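Hypothetical protein AQ_1575 (Aquifex aeolicus, PDB 1LFP) probably binds DNA and may regulate transcription, although its precise role has not been established. Local coordinates at residues Val85-Tyr90 and Gly122-Ser127. Sequence-based numbering, arbitrary orientation.
Sequences VIYEGY and GNLGAS
Tyr90 and Asn123 pair through both backbone bonds: Tyr90 N reaches Asn123 O at 3.0 Å and 170° at the hydrogen, and Asn123 N returns to Tyr90 O at 2.8 Å. Next to them Gly89 faces Leu124 as a non-hydrogen-bonded antiparallel pair, drawn in to 4.2 Å from CA to CA; Gly89 CA lies 3.4 Å from Asn123 O. Gly125 N closes the tight part on Glu88 O at 2.9 Å, lying in the carbonyl plane. Leu124 turns CG away from its own amide nitrogen (chi1 177°), which brings CD1 to 4.0 Å from Tyr87 CB, while Val113 and Phe117 of helix 106-119 meet the same leucine. The short strand 123-124, which follows that helix, pairs antiparallel with strand 83-91 and forms an edge of the mixed sheet within this chain. From Gly125 O onward water takes over from direct backbone pairing: one molecule accepts from Glu88 N and donates to Gly125 O, both at 2.8 Å. Another donates to Ile86 O and to Glu88 OE2, with only a weak link to exposed Ser127 OG. The carboxylate of Glu88 nevertheless stays anchored, OE2 taking Gly128 N and OE1 the amides of Val130 and Ser131.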
loop_
_atom_site.group_PDB
_atom_site.type_symbol
_atom_site.label_atom_id
_atom_site.label_comp_id
_atom_site.label_asym_id
_atom_site.label_seq_id
_atom_site.Cartn_x
_atom_site.Cartn_y
_atom_site.Cartn_z
ATOM N N VAL A 85 9.548 -6.819 -5.096
ATOM C CA VAL A 85 9.346 -7.195 -6.491
ATOM C C VAL A 85 8.031 -6.557 -6.928
ATOM O O VAL A 85 7.120 -6.453 -6.133
ATOM C CB VAL A 85 9.275 -8.743 -6.660
ATOM C CG1 VAL A 85 8.288 -9.337 -5.698
ATOM C CG2 VAL A 85 8.886 -9.110 -8.087
ATOM N N ILE A 86 7.973 -6.104 -8.169
ATOM C CA ILE A 86 6.757 -5.512 -8.684
ATOM C C ILE A 86 6.172 -6.432 -9.704
ATOM O O ILE A 86 6.837 -6.793 -10.681
ATOM C CB ILE A 86 7.037 -4.159 -9.333
ATOM C CG1 ILE A 86 7.623 -3.238 -8.266
ATOM C CG2 ILE A 86 5.758 -3.598 -9.950
ATOM C CD1 ILE A 86 6.822 -3.294 -7.008
ATOM N N TYR A 87 4.928 -6.853 -9.483
ATOM C CA TYR A 87 4.265 -7.706 -10.450
ATOM C C TYR A 87 3.281 -6.848 -11.212
ATOM O O TYR A 87 2.797 -5.835 -10.698
ATOM C CB TYR A 87 3.523 -8.861 -9.774
ATOM C CG TYR A 87 4.462 -9.844 -9.156
ATOM C CD1 TYR A 87 5.149 -10.783 -9.941
ATOM C CD2 TYR A 87 4.703 -9.816 -7.796
ATOM C CE1 TYR A 87 6.045 -11.649 -9.362
ATOM C CE2 TYR A 87 5.602 -10.680 -7.203
ATOM C CZ TYR A 87 6.271 -11.592 -7.995
ATOM O OH TYR A 87 7.177 -12.418 -7.356
ATOM N N GLU A 88 3.058 -7.213 -12.461
ATOM C CA GLU A 88 2.168 -6.434 -13.321
ATOM C C GLU A 88 1.301 -7.412 -14.112
ATOM O O GLU A 88 1.800 -8.412 -14.622
ATOM C CB GLU A 88 3.018 -5.617 -14.310
ATOM C CG GLU A 88 3.850 -4.559 -13.643
ATOM C CD GLU A 88 4.757 -3.810 -14.615
ATOM O OE1 GLU A 88 4.283 -3.283 -15.654
ATOM O OE2 GLU A 88 5.970 -3.729 -14.327
ATOM N N GLY A 89 -0.006 -7.140 -14.200
ATOM C CA GLY A 89 -0.870 -8.018 -14.948
ATOM C C GLY A 89 -2.231 -7.385 -15.159
ATOM O O GLY A 89 -2.476 -6.182 -14.835
ATOM N N TYR A 90 -3.137 -8.192 -15.698
ATOM C CA TYR A 90 -4.471 -7.700 -16.011
ATOM C C TYR A 90 -5.549 -8.546 -15.368
ATOM O O TYR A 90 -5.425 -9.774 -15.272
ATOM C CB TYR A 90 -4.671 -7.701 -17.535
ATOM C CG TYR A 90 -3.978 -6.575 -18.260
ATOM C CD1 TYR A 90 -4.627 -5.363 -18.502
ATOM C CD2 TYR A 90 -2.629 -6.675 -18.621
ATOM C CE1 TYR A 90 -3.964 -4.288 -19.076
ATOM C CE2 TYR A 90 -1.960 -5.613 -19.185
ATOM C CZ TYR A 90 -2.619 -4.415 -19.418
ATOM O OH TYR A 90 -1.935 -3.365 -20.018
ATOM N N GLY A 122 -7.933 -13.481 -14.574
ATOM C CA GLY A 122 -6.966 -12.467 -14.939
ATOM C C GLY A 122 -5.763 -13.151 -15.538
ATOM O O GLY A 122 -5.810 -14.350 -15.853
ATOM N N ASN A 123 -4.670 -12.410 -15.653
ATOM C CA ASN A 123 -3.447 -12.928 -16.229
ATOM C C ASN A 123 -2.227 -12.145 -15.812
ATOM O O ASN A 123 -2.105 -10.974 -16.132
ATOM C CB ASN A 123 -3.511 -12.877 -17.750
ATOM C CG ASN A 123 -2.382 -13.625 -18.394
ATOM O OD1 ASN A 123 -1.929 -13.269 -19.484
ATOM N ND2 ASN A 123 -1.926 -14.691 -17.739
ATOM N N LEU A 124 -1.314 -12.803 -15.116
ATOM C CA LEU A 124 -0.083 -12.149 -14.718
ATOM C C LEU A 124 0.739 -11.967 -15.979
ATOM O O LEU A 124 0.872 -12.902 -16.771
ATOM C CB LEU A 124 0.667 -13.029 -13.735
ATOM C CG LEU A 124 2.020 -12.508 -13.267
ATOM C CD1 LEU A 124 1.935 -11.106 -12.637
ATOM C CD2 LEU A 124 2.517 -13.529 -12.270
ATOM N N GLY A 125 1.283 -10.771 -16.173
ATOM C CA GLY A 125 2.082 -10.485 -17.346
ATOM C C GLY A 125 3.540 -10.287 -16.971
ATOM O O GLY A 125 3.969 -10.612 -15.853
ATOM N N ALA A 126 4.303 -9.758 -17.916
ATOM C CA ALA A 126 5.715 -9.528 -17.719
ATOM C C ALA A 126 5.981 -8.122 -17.235
ATOM O O ALA A 126 5.125 -7.242 -17.326
ATOM C CB ALA A 126 6.461 -9.757 -19.017
ATOM N N SER A 127 7.183 -7.923 -16.706
ATOM C CA SER A 127 7.601 -6.631 -16.217
ATOM C C SER A 127 7.379 -5.622 -17.312
ATOM O O SER A 127 7.771 -5.832 -18.466
ATOM C CB SER A 127 9.081 -6.662 -15.842
ATOM O OG SER A 127 9.296 -7.458 -14.697
HETATM O O HOH W 1 7.776 -4.967 -12.853
HETATM O O HOH W 2 8.977 -8.726 -11.492
HETATM O O HOH W 3 4.736 -9.263 -13.480
#